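Local atomic coordinates of Sodium/calcium exchanger membrane region domain-containing protein (Archaeoglobus fulgidus, PDB entry 4KPP), a protein that probably exchanges calcium ions for protons across the membrane, as a member of the sodium/calcium exchanger family. Residues Tyr79-Asp82 with Gly83-Trp87; Gly93-Tyr96 with Val97-Ala100; Glu242-Ala245 with Val246-Ala250. All blocks are in the same frame, centred on the assembly; numbering follows the deposited sequence.

Interaction 1. Residues Tyr79-Asp82 with Gly83-Trp87; sequences YAVD and GYFAW
Val81 and Phe85 stand side by side, one helical turn apart and pointing the same way, and they make the one apolar side-chain contact of this turn: CG1 of Val81 lies 3.8 Å from CE2 of the Phe85 ring. The valine branch that touches is the one set anti to the backbone N (chi1 171°). Phe85 takes the other common helical setting, with CG anti to its carbonyl carbon, which lays the ring back along the preceding turn, where its CD2 comes within 3.5 Å of Val81 O. Beneath these side chains runs the regular i to i+4 ladder: Gly83 N, Tyr84 N, Phe85 N and Ala86 N bind the carbonyls of Tyr79, Ala80, Val81 and Asp82, at 2.8 Å for Gly83 N to Tyr79 O.

The tight side of the turn holds Val81, Asp82, Phe85 and Ala86, all buried, and it is packed against other helices: Val81, Asp82 and Phe85 meet Asn103 of helix 96-127, while Ala86 rests on Ile296 of helix 288-299. The looser side carries Ala80, Tyr84 and the exposed Trp87. Tyr84 gives this contact little more than its CB, 3.4 Å from Val81 O, before its ring leads away toward helix 224-237. Tyr79 points away from the turn and touches Leu288 of helix 288-299, its OH hydrogen-bonded to Asn284. Such a two-sided turn, with one face buried among helices and the other less enclosed, is typical of a predicted transmembrane helix packed on one face in a helical-bundle transporter.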
ATOM      1  N   TYR A  79      -2.180  -1.975   6.714  1.00 19.23           N
ATOM      2  CA  TYR A  79      -2.869  -1.159   7.705  1.00 24.04           C
ATOM      3  C   TYR A  79      -2.938  -1.868   9.049  1.00 27.05           C
ATOM      4  O   TYR A  79      -2.833  -1.235  10.099  1.00 32.02           O
ATOM      5  CB  TYR A  79      -4.272  -0.777   7.223  1.00 23.09           C
ATOM      6  CG  TYR A  79      -4.265   0.350   6.220  1.00 23.71           C
ATOM      7  CD1 TYR A  79      -3.873   0.131   4.906  1.00 20.81           C
ATOM      8  CD2 TYR A  79      -4.643   1.635   6.589  1.00 21.43           C
ATOM      9  CE1 TYR A  79      -3.855   1.159   3.988  1.00 18.19           C
ATOM     10  CE2 TYR A  79      -4.631   2.670   5.677  1.00 19.24           C
ATOM     11  CZ  TYR A  79      -4.238   2.426   4.377  1.00 19.21           C
ATOM     12  OH  TYR A  79      -4.221   3.451   3.461  1.00 20.30           O
ATOM     13  N   ALA A  80      -3.102  -3.186   9.012  1.00 28.45           N
ATOM     14  CA  ALA A  80      -3.232  -3.968  10.236  1.00 28.55           C
ATOM     15  C   ALA A  80      -1.900  -4.108  10.966  1.00 24.66           C
ATOM     16  O   ALA A  80      -1.844  -3.987  12.188  1.00 23.99           O
ATOM     17  CB  ALA A  80      -3.823  -5.331   9.932  1.00 29.79           C
ATOM     18  N   VAL A  81      -0.834  -4.364  10.213  1.00 19.50           N
ATOM     19  CA  VAL A  81       0.502  -4.475  10.791  1.00 20.75           C
ATOM     20  C   VAL A  81       1.002  -3.125  11.301  1.00 25.13           C
ATOM     21  O   VAL A  81       1.493  -3.020  12.427  1.00 24.84           O
ATOM     22  CB  VAL A  81       1.518  -5.059   9.783  1.00 21.21           C
ATOM     23  CG1 VAL A  81       2.940  -4.951  10.326  1.00 17.17           C
ATOM     24  CG2 VAL A  81       1.175  -6.507   9.456  1.00 19.58           C
ATOM     25  N   ASP A  82       0.871  -2.089  10.478  1.00 23.39           N
ATOM     26  CA  ASP A  82       1.300  -0.758  10.886  1.00 20.79           C
ATOM     27  C   ASP A  82       0.403  -0.242  12.004  1.00 21.85           C
ATOM     28  O   ASP A  82       0.857   0.467  12.903  1.00 21.44           O
ATOM     29  CB  ASP A  82       1.270   0.209   9.705  1.00 20.97           C
ATOM     30  CG  ASP A  82       2.184   1.401   9.907  1.00 24.51           C
ATOM     31  OD1 ASP A  82       2.795   1.513  10.994  1.00 21.34           O
ATOM     32  OD2 ASP A  82       2.288   2.231   8.980  1.00 24.57           O
ATOM     33  N   GLY A  83      -0.873  -0.610  11.941  1.00 23.87           N
ATOM     34  CA  GLY A  83      -1.824  -0.261  12.977  1.00 21.53           C
ATOM     35  C   GLY A  83      -1.462  -0.887  14.310  1.00 23.48           C
ATOM     36  O   GLY A  83      -1.635  -0.263  15.359  1.00 27.05           O
ATOM     37  N   TYR A  84      -0.960  -2.118  14.272  1.00 20.74           N
ATOM     38  CA  TYR A  84      -0.528  -2.794  15.491  1.00 23.87           C
ATOM     39  C   TYR A  84       0.624  -2.048  16.146  1.00 19.40           C
ATOM     40  O   TYR A  84       0.641  -1.859  17.359  1.00 24.07           O
ATOM     41  CB  TYR A  84      -0.116  -4.245  15.211  1.00 27.09           C
ATOM     42  CG  TYR A  84       0.577  -4.898  16.391  1.00 30.93           C
ATOM     43  CD1 TYR A  84      -0.155  -5.394  17.463  1.00 31.84           C
ATOM     44  CD2 TYR A  84       1.962  -5.008  16.439  1.00 30.59           C
ATOM     45  CE1 TYR A  84       0.471  -5.981  18.547  1.00 27.94           C
ATOM     46  CE2 TYR A  84       2.596  -5.592  17.520  1.00 29.32           C
ATOM     47  CZ  TYR A  84       1.845  -6.077  18.569  1.00 30.48           C
ATOM     48  OH  TYR A  84       2.470  -6.659  19.646  1.00 33.23           O
ATOM     49  N   PHE A  85       1.594  -1.643  15.334  1.00 21.56           N
ATOM     50  CA  PHE A  85       2.736  -0.868  15.809  1.00 24.27           C
ATOM     51  C   PHE A  85       2.294   0.455  16.429  1.00 22.25           C
ATOM     52  O   PHE A  85       2.824   0.877  17.454  1.00 24.93           O
ATOM     53  CB  PHE A  85       3.700  -0.583  14.656  1.00 23.48           C
ATOM     54  CG  PHE A  85       4.481  -1.779  14.206  1.00 20.65           C
ATOM     55  CD1 PHE A  85       4.918  -2.717  15.121  1.00 19.10           C
ATOM     56  CD2 PHE A  85       4.780  -1.963  12.866  1.00 22.90           C
ATOM     57  CE1 PHE A  85       5.639  -3.813  14.716  1.00 20.03           C
ATOM     58  CE2 PHE A  85       5.503  -3.063  12.451  1.00 22.90           C
ATOM     59  CZ  PHE A  85       5.933  -3.989  13.377  1.00 24.05           C
ATOM     60  N   ALA A  86       1.332   1.116  15.796  1.00 23.27           N
ATOM     61  CA  ALA A  86       0.816   2.373  16.322  1.00 22.70           C
ATOM     62  C   ALA A  86       0.041   2.158  17.624  1.00 26.23           C
ATOM     63  O   ALA A  86       0.103   2.986  18.533  1.00 28.17           O
ATOM     64  CB  ALA A  86      -0.046   3.083  15.281  1.00 17.17           C
ATOM     65  N   TRP A  87      -0.683   1.044  17.714  1.00 25.10           N
ATOM     66  CA  TRP A  87      -1.417   0.721  18.935  1.00 26.76           C
ATOM     67  C   TRP A  87      -0.464   0.498  20.102  1.00 27.69           C
ATOM     68  O   TRP A  87      -0.658   1.046  21.189  1.00 28.11           O
ATOM     69  CB  TRP A  87      -2.312  -0.509  18.748  1.00 29.04           C
ATOM     70  CG  TRP A  87      -3.135  -0.820  19.972  1.00 34.82           C
ATOM     71  CD1 TRP A  87      -2.756  -1.576  21.048  1.00 37.79           C
ATOM     72  CD2 TRP A  87      -4.465  -0.369  20.252  1.00 37.80           C
ATOM     73  NE1 TRP A  87      -3.769  -1.626  21.974  1.00 39.50           N
ATOM     74  CE2 TRP A  87      -4.830  -0.894  21.510  1.00 38.31           C
ATOM     75  CE3 TRP A  87      -5.386   0.425  19.560  1.00 38.62           C
ATOM     76  CZ2 TRP A  87      -6.076  -0.649  22.088  1.00 39.69           C
ATOM     77  CZ3 TRP A  87      -6.621   0.665  20.136  1.00 39.29           C
ATOM     78  CH2 TRP A  87      -6.954   0.131  21.387  1.00 41.17           C
TER

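Interaction 2. Residues Gly93-Tyr96 with Val97-Ala100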
ATOM      1  N   GLY A  93       4.407   2.405  24.291  1.00 36.11           N
ATOM      2  CA  GLY A  93       5.477   3.344  24.012  1.00 36.14           C
ATOM      3  C   GLY A  93       6.754   2.630  23.627  1.00 37.98           C
ATOM      4  O   GLY A  93       6.714   1.578  22.987  1.00 35.79           O
ATOM      5  N   GLY A  94       7.889   3.198  24.020  1.00 38.50           N
ATOM      6  CA  GLY A  94       9.174   2.600  23.716  1.00 37.15           C
ATOM      7  C   GLY A  94       9.473   2.610  22.230  1.00 36.23           C
ATOM      8  O   GLY A  94       9.165   3.578  21.534  1.00 36.61           O
ATOM      9  N   GLU A  95      10.058   1.520  21.745  1.00 34.21           N
ATOM     10  CA  GLU A  95      10.508   1.431  20.362  1.00 29.40           C
ATOM     11  C   GLU A  95       9.362   1.428  19.353  1.00 26.34           C
ATOM     12  O   GLU A  95       9.565   1.726  18.178  1.00 22.75           O
ATOM     13  CB  GLU A  95      11.386   0.194  20.169  1.00 31.70           C
ATOM     14  CG  GLU A  95      12.729   0.278  20.872  1.00 34.96           C
ATOM     15  CD  GLU A  95      13.553   1.461  20.399  1.00 41.08           C
ATOM     16  OE1 GLU A  95      13.943   1.481  19.213  1.00 39.12           O
ATOM     17  OE2 GLU A  95      13.804   2.375  21.212  1.00 44.76           O
ATOM     18  N   TYR A  96       8.160   1.097  19.815  1.00 25.83           N
ATOM     19  CA  TYR A  96       6.999   1.028  18.932  1.00 21.00           C
ATOM     20  C   TYR A  96       6.648   2.390  18.326  1.00 24.71           C
ATOM     21  O   TYR A  96       5.995   2.462  17.281  1.00 23.44           O
ATOM     22  CB  TYR A  96       5.795   0.424  19.663  1.00 24.96           C
ATOM     23  CG  TYR A  96       5.962  -1.044  20.012  1.00 25.40           C
ATOM     24  CD1 TYR A  96       5.903  -2.024  19.027  1.00 25.69           C
ATOM     25  CD2 TYR A  96       6.172  -1.449  21.324  1.00 25.83           C
ATOM     26  CE1 TYR A  96       6.056  -3.363  19.335  1.00 23.26           C
ATOM     27  CE2 TYR A  96       6.322  -2.791  21.644  1.00 29.90           C
ATOM     28  CZ  TYR A  96       6.262  -3.744  20.643  1.00 29.60           C
ATOM     29  OH  TYR A  96       6.408  -5.078  20.947  1.00 34.52           O
ATOM     30  N   VAL A  97       7.088   3.463  18.981  1.00 25.92           N
ATOM     31  CA  VAL A  97       6.913   4.814  18.458  1.00 25.14           C
ATOM     32  C   VAL A  97       7.638   4.984  17.123  1.00 23.88           C
ATOM     33  O   VAL A  97       7.085   5.530  16.167  1.00 22.70           O
ATOM     34  CB  VAL A  97       7.437   5.875  19.448  1.00 29.09           C
ATOM     35  CG1 VAL A  97       7.314   7.266  18.850  1.00 24.57           C
ATOM     36  CG2 VAL A  97       6.691   5.786  20.782  1.00 30.60           C
ATOM     37  N   HIS A  98       8.880   4.514  17.066  1.00 28.00           N
ATOM     38  CA  HIS A  98       9.667   4.600  15.843  1.00 25.34           C
ATOM     39  C   HIS A  98       9.178   3.592  14.812  1.00 23.76           C
ATOM     40  O   HIS A  98       9.155   3.886  13.620  1.00 28.24           O
ATOM     41  CB  HIS A  98      11.153   4.363  16.128  1.00 27.23           C
ATOM     42  CG  HIS A  98      11.663   5.084  17.336  1.00 29.82           C
ATOM     43  ND1 HIS A  98      11.702   6.460  17.423  1.00 29.76           N
ATOM     44  CD2 HIS A  98      12.160   4.621  18.505  1.00 29.51           C
ATOM     45  CE1 HIS A  98      12.197   6.810  18.596  1.00 27.87           C
ATOM     46  NE2 HIS A  98      12.483   5.712  19.274  1.00 26.83           N
ATOM     47  N   TYR A  99       8.790   2.405  15.276  1.00 24.19           N
ATOM     48  CA  TYR A  99       8.374   1.329  14.377  1.00 27.45           C
ATOM     49  C   TYR A  99       7.167   1.714  13.522  1.00 26.70           C
ATOM     50  O   TYR A  99       7.079   1.329  12.356  1.00 25.92           O
ATOM     51  CB  TYR A  99       8.073   0.044  15.156  1.00 28.52           C
ATOM     52  CG  TYR A  99       9.280  -0.596  15.817  1.00 29.84           C
ATOM     53  CD1 TYR A  99      10.577  -0.221  15.474  1.00 28.56           C
ATOM     54  CD2 TYR A  99       9.120  -1.585  16.780  1.00 29.21           C
ATOM     55  CE1 TYR A  99      11.678  -0.811  16.084  1.00 26.24           C
ATOM     56  CE2 TYR A  99      10.213  -2.180  17.391  1.00 27.63           C
ATOM     57  CZ  TYR A  99      11.487  -1.791  17.041  1.00 25.46           C
ATOM     58  OH  TYR A  99      12.569  -2.387  17.653  1.00 26.98           O
ATOM     59  N   ALA A 100       6.246   2.478  14.101  1.00 25.20           N
ATOM     60  CA  ALA A 100       5.033   2.879  13.399  1.00 25.82           C
ATOM     61  C   ALA A 100       5.363   3.697  12.161  1.00 23.32           C
ATOM     62  O   ALA A 100       4.780   3.491  11.094  1.00 21.89           O
ATOM     63  CB  ALA A 100       4.110   3.665  14.326  1.00 28.23           C
TER
HETATM   64  O   HOH W   1      14.966  -1.510  17.733  1.00 32.21           O
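The Tyr99 ring is met by two side chains of the preceding turn, Glu95 over a face and Tyr96 at an edge, where helix 96-127 begins. The rings of Tyr96 and Tyr99 stand almost perpendicular (87°), and the edge of Tyr99 is directed at the face of Tyr96 in an offset T-shaped pair with centroids 5.9 Å apart. Their nearest atoms are Tyr96 CD1 and Tyr99 CD2, at 3.9 Å.

Glu95 approaches the same Tyr99 ring over its face instead. Its CB makes a CH-pi contact 4.1 Å from the centroid, and its carbonyl O sits above the same ring, 3.3 Å from Tyr99 CG. With CG of Tyr99 anti to the carbonyl carbon (chi1 -67°), the ring swings back over the residue one turn earlier. Beyond CB the Glu95 chain bends at chi2 (-59°), taking the carboxylate to the edge of the His98 ring, where OE1 lies 3.7 Å from His98 CD2. A water bridges the outer ends, 2.6 Å from Tyr99 OH and only weakly bound to Glu95 OE1.

Backbone bonds tie down the turn beneath: Val97 N reaches Gly94 O, and Glu95 O takes Tyr99 N at 3.1 Å, with a weak second bond from His98 N. Elsewhere, Phe243 of helix 242-267 meets Tyr99 edge-to-face, and Tyr96 packs on Phe85. The motif is a short connection between helix 76-91 and helix 96-127 through a type II' beta turn, with Gly94 at its second position, where positive phi is needed, and Gly93, also at positive phi, just before it.

Interaction 3. Residues Glu242-Ala245 with Val246-Ala250; sequences EFLA and VQWIA
Glu242 opens the first turn by accepting a backbone bond from Val246, whose N lies 3.0 Å from Glu242 O. The CG2 branch of Val246 also closes on that oxygen. The glutamate side chain itself leads away from the turn, and its OE2 forms a salt bridge with Arg236.

Next, Phe243 offers its carbonyl to Gln247, N to O 2.9 Å, while its side chain points away from 246-250 and meets His98 of helix 96-127. Gln247 CB packs against the same oxygen.

Leu244 makes the main side-chain contact. Its CD2 comes up at the edge of the Trp248 indole, in the ring plane and 4.0 Å from CD1. The indole is brought back over this turn by a CG anti to the Trp248 carbonyl carbon (chi1 -53°), and one of its faces is covered by Gln247 CG. Leu244 O is shared: Trp248 N binds it at 2.9 Å, and Ile249 N adds a weak bond.

With that weak bond, five residues on, the ladder begins to change step, and at Ala245 the change is complete. The Ala245 carbonyl O takes Ala250 N at 2.9 Å, with just a weak bond from Ile249 N. This i to i+5 pairing marks a wider, pi-type turn. Nearby, CD1 of Ile249 lies 4.3 Å from the CB of Ala245, at the surface.

The widened turn sits near the start of helix 242-267. It is contacted by helix 96-127, where Asn103 donates a hydrogen bond to Val246 O, and by helix 224-237, where Leu232 touches Val246 and Leu231 touches Ile249 and Ala250; Phe243 and Gln247 meet helix 311-331.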
ATOM      1  N   GLU A 242      16.362  -4.564  14.273  1.00 32.00           N
ATOM      2  CA  GLU A 242      14.906  -4.643  14.242  1.00 34.48           C
ATOM      3  C   GLU A 242      14.273  -3.675  13.244  1.00 32.73           C
ATOM      4  O   GLU A 242      13.180  -3.927  12.736  1.00 27.40           O
ATOM      5  CB  GLU A 242      14.334  -4.398  15.640  1.00 39.66           C
ATOM      6  CG  GLU A 242      14.684  -5.473  16.655  1.00 46.20           C
ATOM      7  CD  GLU A 242      14.390  -5.041  18.077  1.00 55.08           C
ATOM      8  OE1 GLU A 242      14.994  -4.046  18.529  1.00 62.05           O
ATOM      9  OE2 GLU A 242      13.557  -5.691  18.744  1.00 54.86           O
ATOM     10  N   PHE A 243      14.958  -2.570  12.968  1.00 36.91           N
ATOM     11  CA  PHE A 243      14.441  -1.577  12.033  1.00 33.73           C
ATOM     12  C   PHE A 243      14.369  -2.121  10.617  1.00 30.58           C
ATOM     13  O   PHE A 243      13.499  -1.732   9.843  1.00 25.25           O
ATOM     14  CB  PHE A 243      15.275  -0.296  12.063  1.00 36.02           C
ATOM     15  CG  PHE A 243      14.870   0.657  13.145  1.00 40.83           C
ATOM     16  CD1 PHE A 243      13.714   1.413  13.020  1.00 42.65           C
ATOM     17  CD2 PHE A 243      15.638   0.796  14.290  1.00 43.22           C
ATOM     18  CE1 PHE A 243      13.329   2.293  14.019  1.00 43.97           C
ATOM     19  CE2 PHE A 243      15.262   1.674  15.293  1.00 47.39           C
ATOM     20  CZ  PHE A 243      14.105   2.425  15.158  1.00 46.98           C
ATOM     21  N   LEU A 244      15.281  -3.027  10.283  1.00 32.28           N
ATOM     22  CA  LEU A 244      15.283  -3.639   8.962  1.00 35.72           C
ATOM     23  C   LEU A 244      14.072  -4.556   8.790  1.00 34.44           C
ATOM     24  O   LEU A 244      13.483  -4.628   7.710  1.00 36.40           O
ATOM     25  CB  LEU A 244      16.583  -4.410   8.733  1.00 42.22           C
ATOM     26  CG  LEU A 244      17.880  -3.597   8.834  1.00 46.81           C
ATOM     27  CD1 LEU A 244      19.091  -4.492   8.622  1.00 47.33           C
ATOM     28  CD2 LEU A 244      17.889  -2.430   7.849  1.00 45.29           C
ATOM     29  N   ALA A 245      13.701  -5.248   9.862  1.00 29.32           N
ATOM     30  CA  ALA A 245      12.544  -6.136   9.839  1.00 28.49           C
ATOM     31  C   ALA A 245      11.246  -5.334   9.762  1.00 26.52           C
ATOM     32  O   ALA A 245      10.375  -5.619   8.944  1.00 24.92           O
ATOM     33  CB  ALA A 245      12.544  -7.040  11.069  1.00 25.48           C
ATOM     34  N   VAL A 246      11.133  -4.326  10.621  1.00 27.15           N
ATOM     35  CA  VAL A 246       9.959  -3.460  10.673  1.00 26.53           C
ATOM     36  C   VAL A 246       9.750  -2.688   9.371  1.00 26.39           C
ATOM     37  O   VAL A 246       8.625  -2.551   8.888  1.00 22.84           O
ATOM     38  CB  VAL A 246      10.066  -2.457  11.849  1.00 26.63           C
ATOM     39  CG1 VAL A 246       8.997  -1.374  11.744  1.00 29.81           C
ATOM     40  CG2 VAL A 246       9.966  -3.187  13.176  1.00 20.59           C
ATOM     41  N   GLN A 247      10.845  -2.208   8.794  1.00 29.93           N
ATOM     42  CA  GLN A 247      10.769  -1.330   7.633  1.00 26.72           C
ATOM     43  C   GLN A 247      10.737  -2.077   6.304  1.00 28.67           C
ATOM     44  O   GLN A 247      10.065  -1.648   5.364  1.00 30.16           O
ATOM     45  CB  GLN A 247      11.938  -0.346   7.646  1.00 29.31           C
ATOM     46  CG  GLN A 247      11.806   0.803   6.676  1.00 37.81           C
ATOM     47  CD  GLN A 247      12.792   1.919   6.965  1.00 38.81           C
ATOM     48  OE1 GLN A 247      12.469   3.096   6.819  1.00 42.49           O
ATOM     49  NE2 GLN A 247      14.000   1.554   7.376  1.00 33.38           N
ATOM     50  N   TRP A 248      11.455  -3.193   6.217  1.00 26.11           N
ATOM     51  CA  TRP A 248      11.613  -3.866   4.929  1.00 26.92           C
ATOM     52  C   TRP A 248      10.957  -5.241   4.830  1.00 27.20           C
ATOM     53  O   TRP A 248      10.345  -5.565   3.811  1.00 30.17           O
ATOM     54  CB  TRP A 248      13.091  -3.942   4.535  1.00 27.68           C
ATOM     55  CG  TRP A 248      13.774  -2.608   4.558  1.00 28.52           C
ATOM     56  CD1 TRP A 248      14.868  -2.262   5.294  1.00 28.08           C
ATOM     57  CD2 TRP A 248      13.399  -1.434   3.823  1.00 24.73           C
ATOM     58  NE1 TRP A 248      15.203  -0.954   5.058  1.00 28.33           N
ATOM     59  CE2 TRP A 248      14.318  -0.422   4.158  1.00 25.35           C
ATOM     60  CE3 TRP A 248      12.381  -1.143   2.908  1.00 25.53           C
ATOM     61  CZ2 TRP A 248      14.249   0.862   3.615  1.00 26.51           C
ATOM     62  CZ3 TRP A 248      12.315   0.133   2.369  1.00 27.17           C
ATOM     63  CH2 TRP A 248      13.243   1.118   2.723  1.00 26.14           C
ATOM     64  N   ILE A 249      11.085  -6.050   5.876  1.00 24.91           N
ATOM     65  CA  ILE A 249      10.536  -7.401   5.832  1.00 27.66           C
ATOM     66  C   ILE A 249       9.023  -7.414   6.024  1.00 27.21           C
ATOM     67  O   ILE A 249       8.305  -8.054   5.260  1.00 31.37           O
ATOM     68  CB  ILE A 249      11.208  -8.334   6.857  1.00 31.75           C
ATOM     69  CG1 ILE A 249      12.711  -8.416   6.588  1.00 33.24           C
ATOM     70  CG2 ILE A 249      10.597  -9.725   6.791  1.00 33.71           C
ATOM     71  CD1 ILE A 249      13.448  -9.333   7.540  1.00 38.58           C
ATOM     72  N   ALA A 250       8.542  -6.699   7.037  1.00 27.33           N
ATOM     73  CA  ALA A 250       7.107  -6.643   7.316  1.00 25.49           C
ATOM     74  C   ALA A 250       6.251  -6.106   6.156  1.00 28.87           C
ATOM     75  O   ALA A 250       5.222  -6.696   5.837  1.00 32.45           O
ATOM     76  CB  ALA A 250       6.823  -5.880   8.620  1.00 18.07           C
TER

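Followed from the N terminus, the three contacts come in series; none encloses or crosses another, and each closes merely a local turn. Interaction 1 belongs to helix 76-91. Interaction 2 follows it directly, in the turn that starts helix 96-127, and the two touch where Phe85 CB packs on Ala100 CA. Interaction 3 comes much later, near the start of helix 242-267, in the second of the two sodium/calcium exchanger regions. It nevertheless meets both earlier contacts: His98 CB lies 3.7 Å from Phe243 CZ, Tyr99 O is close to Val246 CG1, and Phe85 CE2 lies 3.9 Å from Val246 CG1. Residues of the two exchanger regions are thereby packed together.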